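Local coordinates for protein Phthiocerol/phthiodiolone dimycocerosyl transferase (Mycobacterium tuberculosis, PDB 1Q9J) that probably transfers mycocerosyl groups from the mycocerosic acid synthase onto phthiocerol, phthiodiolone and phenolphthiocerol, the last step in making their diesters, at residues A[19-24]-A[98-103]; A[207-212]-A[370-375]. All coordinates share one frame; numbering follows the deposited sequence.

Overall arrangement
Contact 1 is buried, and contact 2 is a partly buried pairing of two loops whose outer end reaches the surface. Their centres lie about 11 Å apart. Contact 1 sets the end of helix 12-19 and the start of strand 23-31 against the loop before strand 105-110, through an aromatic ring, a carboxylate and an amide. Contact 2 joins the loops before strands 213-216 and 378-384, with one main-chain bond and aliphatic packing. They meet chiefly round Tyr20 and Glu21: Tyr20 O probably accepts a hydrogen bond from Ser371 N (3.0 Å), and Glu21 packs on Pro208. Strands 23-31 and 360-368 are antiparallel neighbours; 19-24 enters the first and 370-375 leaves the second.

Contact 1. Residues A[19-24]-A[98-103]; sequences QYEVFT and LDQSVS
The Phe23 ring carries Leu98 CB over one face, 3.9 Å from the ring centroid and 10° off the normal, a CH-pi contact. Near the ring plane, its edge faces the backbone: CZ is 3.7 Å from Ser103 O, and Gln100 N also lies at the rim. Phe23 CG stands anti to its own carbonyl carbon (chi1 -84°), carrying the ring across to the loop, while Leu98 CD1 sits by Phe23 CG and Leu98 CD2 by Phe23 CD2, each 4.1 Å away. His123 makes an edge-to-face contact with the same ring.

A second flat pair is stacked beside it: the Glu21 carboxylate and the Gln100 amide have planes only 6° apart, with Glu21 CD 3.6 Å from Gln100 CD. The carboxylate is also reached by the main chain, since Gln100 N gives OE2 a weak bond of 3.5 Å. Glu21 is the C' residue of a Schellman motif ending helix 12-19, so the loop packs on a helix terminus. The Val22 side chain is about 4 Å from that of His124, the probable proton acceptor, so this helix end and strand start border the probable active site.

Glu21 OE1 lies 3.7 Å from Asp99 OD2, two like charges in a mostly buried setting. Arg97 forms a salt bridge with Asp99 and probably offsets part of this repulsion, whereas Glu21 may have its pKa raised by the neighbouring acid.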
ATOM      1  N   GLN A  19       8.279  13.789  -4.525  1.00 56.66           N
ATOM      2  CA  GLN A  19       9.288  14.368  -3.651  1.00 59.29           C
ATOM      3  C   GLN A  19      10.209  13.319  -3.003  1.00 56.28           C
ATOM      4  O   GLN A  19      11.325  13.644  -2.614  1.00 60.00           O
ATOM      5  CB  GLN A  19       8.624  15.226  -2.564  1.00 66.80           C
ATOM      6  CG  GLN A  19       9.632  15.885  -1.623  1.00 83.78           C
ATOM      7  CD  GLN A  19       8.999  16.884  -0.655  1.00 91.75           C
ATOM      8  OE1 GLN A  19       7.999  16.584   0.013  1.00 94.73           O
ATOM      9  NE2 GLN A  19       9.602  18.069  -0.554  1.00 93.06           N
ATOM     10  N   TYR A  20       9.747  12.076  -2.877  1.00 50.95           N
ATOM     11  CA  TYR A  20      10.571  11.008  -2.307  1.00 50.97           C
ATOM     12  C   TYR A  20      10.726   9.876  -3.311  1.00 50.92           C
ATOM     13  O   TYR A  20      10.951   8.729  -2.922  1.00 45.53           O
ATOM     14  CB  TYR A  20       9.954  10.421  -1.028  1.00 57.11           C
ATOM     15  CG  TYR A  20       9.958  11.372   0.144  1.00 62.59           C
ATOM     16  CD1 TYR A  20       9.168  12.517   0.134  1.00 67.46           C
ATOM     17  CD2 TYR A  20      10.786  11.151   1.241  1.00 68.07           C
ATOM     18  CE1 TYR A  20       9.201  13.427   1.179  1.00 72.42           C
ATOM     19  CE2 TYR A  20      10.833  12.050   2.299  1.00 72.64           C
ATOM     20  CZ  TYR A  20      10.034  13.193   2.256  1.00 75.25           C
ATOM     21  OH  TYR A  20      10.077  14.116   3.273  1.00 80.56           O
ATOM     22  N   GLU A  21      10.613  10.196  -4.598  1.00 52.36           N
ATOM     23  CA  GLU A  21      10.729   9.198  -5.654  1.00 50.11           C
ATOM     24  C   GLU A  21      10.140   7.859  -5.208  1.00 48.72           C
ATOM     25  O   GLU A  21      10.789   6.820  -5.338  1.00 50.73           O
ATOM     26  CB  GLU A  21      12.200   9.003  -6.036  1.00 57.11           C
ATOM     27  CG  GLU A  21      12.816  10.107  -6.908  1.00 65.38           C
ATOM     28  CD  GLU A  21      13.365   9.577  -8.250  1.00 69.68           C
ATOM     29  OE1 GLU A  21      13.963  10.385  -9.002  1.00 76.04           O
ATOM     30  OE2 GLU A  21      13.192   8.367  -8.557  1.00 61.76           O
ATOM     31  N   VAL A  22       8.910   7.865  -4.697  1.00 44.75           N
ATOM     32  CA  VAL A  22       8.312   6.620  -4.213  1.00 42.07           C
ATOM     33  C   VAL A  22       7.800   5.679  -5.316  1.00 42.06           C
ATOM     34  O   VAL A  22       7.017   6.072  -6.171  1.00 44.91           O
ATOM     35  CB  VAL A  22       7.143   6.913  -3.205  1.00 38.05           C
ATOM     36  CG1 VAL A  22       6.564   5.604  -2.685  1.00 25.48           C
ATOM     37  CG2 VAL A  22       7.639   7.762  -2.050  1.00 38.45           C
ATOM     38  N   PHE A  23       8.263   4.437  -5.271  1.00 42.46           N
ATOM     39  CA  PHE A  23       7.851   3.400  -6.200  1.00 43.27           C
ATOM     40  C   PHE A  23       7.379   2.238  -5.327  1.00 48.29           C
ATOM     41  O   PHE A  23       7.915   1.999  -4.233  1.00 48.44           O
ATOM     42  CB  PHE A  23       9.010   2.866  -7.042  1.00 37.73           C
ATOM     43  CG  PHE A  23       9.336   3.684  -8.260  1.00 40.80           C
ATOM     44  CD1 PHE A  23       9.980   4.919  -8.145  1.00 39.17           C
ATOM     45  CD2 PHE A  23       9.090   3.175  -9.534  1.00 33.19           C
ATOM     46  CE1 PHE A  23      10.381   5.620  -9.273  1.00 34.17           C
ATOM     47  CE2 PHE A  23       9.492   3.884 -10.668  1.00 28.29           C
ATOM     48  CZ  PHE A  23      10.142   5.107 -10.538  1.00 24.72           C
ATOM     49  N   THR A  24       6.413   1.486  -5.832  1.00 50.78           N
ATOM     50  CA  THR A  24       5.879   0.353  -5.110  1.00 50.67           C
ATOM     51  C   THR A  24       6.145  -0.862  -5.966  1.00 47.64           C
ATOM     52  O   THR A  24       6.019  -0.802  -7.185  1.00 48.47           O
ATOM     53  CB  THR A  24       4.359   0.508  -4.910  1.00 55.87           C
ATOM     54  OG1 THR A  24       4.081   1.764  -4.271  1.00 53.41           O
ATOM     55  CG2 THR A  24       3.816  -0.636  -4.050  1.00 57.04           C
ATOM     56  N   LEU A  98      15.373   2.579 -11.108  1.00 76.68           N
ATOM     57  CA  LEU A  98      14.063   3.209 -11.188  1.00 69.60           C
ATOM     58  C   LEU A  98      14.282   4.704 -11.208  1.00 68.30           C
ATOM     59  O   LEU A  98      15.005   5.232 -10.370  1.00 70.89           O
ATOM     60  CB  LEU A  98      13.217   2.845  -9.971  1.00 62.38           C
ATOM     61  CG  LEU A  98      13.057   1.358  -9.709  1.00 57.76           C
ATOM     62  CD1 LEU A  98      12.522   1.183  -8.323  1.00 58.42           C
ATOM     63  CD2 LEU A  98      12.162   0.705 -10.745  1.00 52.88           C
ATOM     64  N   ASP A  99      13.651   5.389 -12.154  1.00 66.10           N
ATOM     65  CA  ASP A  99      13.813   6.829 -12.252  1.00 63.87           C
ATOM     66  C   ASP A  99      12.532   7.524 -12.702  1.00 61.78           C
ATOM     67  O   ASP A  99      12.056   7.287 -13.809  1.00 64.44           O
ATOM     68  CB  ASP A  99      14.933   7.145 -13.240  1.00 66.23           C
ATOM     69  CG  ASP A  99      15.225   8.625 -13.333  1.00 70.34           C
ATOM     70  OD1 ASP A  99      16.038   9.023 -14.191  1.00 68.92           O
ATOM     71  OD2 ASP A  99      14.650   9.395 -12.544  1.00 76.20           O
ATOM     72  N   GLN A 100      11.987   8.380 -11.838  1.00 56.90           N
ATOM     73  CA  GLN A 100      10.768   9.133 -12.132  1.00 50.99           C
ATOM     74  C   GLN A 100      10.813   9.852 -13.467  1.00 53.29           C
ATOM     75  O   GLN A 100       9.881   9.761 -14.266  1.00 57.28           O
ATOM     76  CB  GLN A 100      10.528  10.210 -11.088  1.00 46.72           C
ATOM     77  CG  GLN A 100      10.321   9.723  -9.699  1.00 43.72           C
ATOM     78  CD  GLN A 100      10.060  10.878  -8.748  1.00 43.89           C
ATOM     79  OE1 GLN A 100       9.521  10.690  -7.662  1.00 46.18           O
ATOM     80  NE2 GLN A 100      10.448  12.085  -9.157  1.00 34.82           N
ATOM     81  N   SER A 101      11.893  10.600 -13.678  1.00 52.24           N
ATOM     82  CA  SER A 101      12.092  11.384 -14.894  1.00 48.47           C
ATOM     83  C   SER A 101      12.091  10.528 -16.145  1.00 45.87           C
ATOM     84  O   SER A 101      11.932  11.045 -17.246  1.00 48.45           O
ATOM     85  CB  SER A 101      13.408  12.138 -14.805  1.00 46.75           C
ATOM     86  OG  SER A 101      14.455  11.239 -14.518  1.00 49.78           O
ATOM     87  N   VAL A 102      12.249   9.221 -15.974  1.00 40.97           N
ATOM     88  CA  VAL A 102      12.269   8.324 -17.114  1.00 43.16           C
ATOM     89  C   VAL A 102      11.012   7.476 -17.303  1.00 44.47           C
ATOM     90  O   VAL A 102      10.270   7.682 -18.249  1.00 45.33           O
ATOM     91  CB  VAL A 102      13.491   7.382 -17.039  1.00 44.40           C
ATOM     92  CG1 VAL A 102      13.526   6.466 -18.256  1.00 40.32           C
ATOM     93  CG2 VAL A 102      14.769   8.199 -16.943  1.00 40.94           C
ATOM     94  N   SER A 103      10.777   6.523 -16.408  1.00 48.69           N
ATOM     95  CA  SER A 103       9.620   5.630 -16.515  1.00 50.74           C
ATOM     96  C   SER A 103       8.910   5.512 -15.160  1.00 52.10           C
ATOM     97  O   SER A 103       9.502   5.805 -14.120  1.00 57.22           O
ATOM     98  CB  SER A 103      10.116   4.255 -16.991  1.00 52.14           C
ATOM     99  OG  SER A 103       9.086   3.301 -17.093  1.00 58.36           O
TER

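Contact 2. Residues A[207-212]-A[370-375]; sequences LPQAVP and CSISVP
Cys370 meets the other loop through both its main chain and its sulfur. Its O accepts from Gln209 N at 3.2 Å; the N-H...O angle of 142° and a donor lying 40° out of the carbonyl plane make this a bent bond. Its SG, held between the backbone N and the carbonyl carbon (chi1 45°), touches the methyl Val211 CG2 at 3.4 Å.

At Ser371 the backbones come together, with its CA 3.7 Å from Pro208 CA. Its hydroxyl serves a different neighbour, forming a weak hydrogen bond with Tyr20 O. Ile372 then lays its CG1-CD1 arm obliquely across the aliphatic stem of Gln209, CG1 being 3.7 Å from Gln209 CB. The Gln209 chain bends at chi2 and carries its amide away from segment 370-375. Val374 packs on Tyr20.

Segment 370-375 leads from strand 360-368 to strand 378-384 in the six-stranded sheet, which 207-212 enters at 213-216. Cys370 lies about 8 Å, side chain to side chain, from His124, the probable proton acceptor. Strand 360-368, from the C-terminal half of the chain, adds to the sheet of 23-31 before the chain returns, consistent with the crossover of the chloramphenicol acetyltransferase-like fold.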
ATOM      1  N   LEU A 207      18.498   8.849  -6.958  1.00 98.60           N
ATOM      2  CA  LEU A 207      18.206   7.442  -7.191  1.00 96.69           C
ATOM      3  C   LEU A 207      17.570   6.790  -5.962  1.00 95.39           C
ATOM      4  O   LEU A 207      18.016   6.996  -4.828  1.00 96.78           O
ATOM      5  CB  LEU A 207      19.482   6.703  -7.611  1.00 96.20           C
ATOM      6  CG  LEU A 207      20.824   7.197  -7.051  1.00 93.41           C
ATOM      7  CD1 LEU A 207      20.994   6.726  -5.615  1.00 92.00           C
ATOM      8  CD2 LEU A 207      21.959   6.670  -7.914  1.00 91.18           C
ATOM      9  N   PRO A 208      16.491   6.021  -6.185  1.00 92.01           N
ATOM     10  CA  PRO A 208      15.708   5.302  -5.176  1.00 87.33           C
ATOM     11  C   PRO A 208      16.357   4.001  -4.765  1.00 82.89           C
ATOM     12  O   PRO A 208      16.877   3.280  -5.612  1.00 84.62           O
ATOM     13  CB  PRO A 208      14.371   5.050  -5.881  1.00 88.31           C
ATOM     14  CG  PRO A 208      14.361   6.009  -7.043  1.00 90.00           C
ATOM     15  CD  PRO A 208      15.796   5.979  -7.481  1.00 92.13           C
ATOM     16  N   GLN A 209      16.320   3.694  -3.470  1.00 79.23           N
ATOM     17  CA  GLN A 209      16.891   2.442  -2.964  1.00 75.34           C
ATOM     18  C   GLN A 209      15.808   1.675  -2.180  1.00 71.25           C
ATOM     19  O   GLN A 209      15.025   2.273  -1.440  1.00 68.62           O
ATOM     20  CB  GLN A 209      18.109   2.716  -2.053  1.00 77.82           C
ATOM     21  CG  GLN A 209      19.256   3.600  -2.641  1.00 75.98           C
ATOM     22  CD  GLN A 209      20.160   2.884  -3.655  1.00 77.11           C
ATOM     23  OE1 GLN A 209      20.719   1.821  -3.374  1.00 77.05           O
ATOM     24  NE2 GLN A 209      20.321   3.486  -4.832  1.00 75.17           N
ATOM     25  N   ALA A 210      15.771   0.356  -2.363  1.00 67.86           N
ATOM     26  CA  ALA A 210      14.806  -0.520  -1.694  1.00 64.89           C
ATOM     27  C   ALA A 210      14.679  -0.184  -0.215  1.00 63.88           C
ATOM     28  O   ALA A 210      15.641   0.252   0.407  1.00 66.96           O
ATOM     29  CB  ALA A 210      15.229  -1.974  -1.849  1.00 59.06           C
ATOM     30  N   VAL A 211      13.493  -0.373   0.351  1.00 63.70           N
ATOM     31  CA  VAL A 211      13.296  -0.097   1.769  1.00 61.26           C
ATOM     32  C   VAL A 211      13.358  -1.426   2.529  1.00 60.23           C
ATOM     33  O   VAL A 211      12.743  -2.419   2.131  1.00 55.98           O
ATOM     34  CB  VAL A 211      11.931   0.600   2.018  1.00 62.85           C
ATOM     35  CG1 VAL A 211      11.804   1.035   3.470  1.00 60.28           C
ATOM     36  CG2 VAL A 211      11.789   1.796   1.101  1.00 59.67           C
ATOM     37  N   PRO A 212      14.138  -1.475   3.620  1.00 61.27           N
ATOM     38  CA  PRO A 212      14.200  -2.741   4.354  1.00 59.91           C
ATOM     39  C   PRO A 212      12.798  -3.166   4.790  1.00 58.28           C
ATOM     40  O   PRO A 212      12.004  -2.335   5.242  1.00 54.99           O
ATOM     41  CB  PRO A 212      15.131  -2.418   5.527  1.00 57.77           C
ATOM     42  CG  PRO A 212      15.024  -0.921   5.678  1.00 60.17           C
ATOM     43  CD  PRO A 212      14.980  -0.448   4.255  1.00 61.05           C
ATOM     44  N   CYS A 370      11.339   3.906  -2.154  1.00 71.91           N
ATOM     45  CA  CYS A 370      11.495   5.347  -2.113  1.00 74.72           C
ATOM     46  C   CYS A 370      12.988   5.695  -2.065  1.00 75.89           C
ATOM     47  O   CYS A 370      13.833   4.829  -1.810  1.00 72.27           O
ATOM     48  CB  CYS A 370      10.758   5.919  -0.908  1.00 77.98           C
ATOM     49  SG  CYS A 370      11.025   5.025   0.617  1.00 88.32           S
ATOM     50  N   SER A 371      13.318   6.956  -2.327  1.00 78.85           N
ATOM     51  CA  SER A 371      14.717   7.365  -2.313  1.00 83.24           C
ATOM     52  C   SER A 371      15.277   7.353  -0.889  1.00 84.84           C
ATOM     53  O   SER A 371      14.567   7.661   0.063  1.00 84.20           O
ATOM     54  CB  SER A 371      14.880   8.758  -2.951  1.00 82.29           C
ATOM     55  OG  SER A 371      14.214   9.762  -2.205  1.00 82.86           O
ATOM     56  N   ILE A 372      16.550   6.976  -0.758  1.00 87.91           N
ATOM     57  CA  ILE A 372      17.243   6.909   0.535  1.00 87.73           C
ATOM     58  C   ILE A 372      16.838   8.070   1.441  1.00 86.88           C
ATOM     59  O   ILE A 372      16.426   9.126   0.963  1.00 87.54           O
ATOM     60  CB  ILE A 372      18.805   6.931   0.333  1.00 88.72           C
ATOM     61  CG1 ILE A 372      19.316   5.535  -0.042  1.00 86.72           C
ATOM     62  CG2 ILE A 372      19.514   7.428   1.591  1.00 87.58           C
ATOM     63  CD1 ILE A 372      19.277   4.515   1.098  1.00 85.23           C
ATOM     64  N   SER A 373      16.942   7.857   2.747  1.00 83.71           N
ATOM     65  CA  SER A 373      16.618   8.877   3.732  1.00 82.10           C
ATOM     66  C   SER A 373      15.126   9.101   3.922  1.00 82.50           C
ATOM     67  O   SER A 373      14.720  10.119   4.489  1.00 83.83           O
ATOM     68  CB  SER A 373      17.289  10.208   3.379  1.00 79.06           C
ATOM     69  OG  SER A 373      16.541  10.922   2.426  1.00 76.10           O
ATOM     70  N   VAL A 374      14.309   8.162   3.453  1.00 83.06           N
ATOM     71  CA  VAL A 374      12.864   8.281   3.620  1.00 81.94           C
ATOM     72  C   VAL A 374      12.499   7.761   5.001  1.00 80.11           C
ATOM     73  O   VAL A 374      12.679   6.578   5.300  1.00 79.43           O
ATOM     74  CB  VAL A 374      12.076   7.465   2.562  1.00 82.25           C
ATOM     75  CG1 VAL A 374      10.596   7.448   2.917  1.00 81.81           C
ATOM     76  CG2 VAL A 374      12.240   8.089   1.200  1.00 87.21           C
ATOM     77  N   PRO A 375      11.999   8.648   5.870  1.00 77.63           N
ATOM     78  CA  PRO A 375      11.607   8.269   7.228  1.00 76.95           C
ATOM     79  C   PRO A 375      10.325   7.455   7.173  1.00 73.41           C
ATOM     80  O   PRO A 375       9.275   7.890   7.640  1.00 73.87           O
ATOM     81  CB  PRO A 375      11.403   9.617   7.910  1.00 79.81           C
ATOM     82  CG  PRO A 375      10.874  10.464   6.790  1.00 78.41           C
ATOM     83  CD  PRO A 375      11.786  10.089   5.647  1.00 78.33           C
TER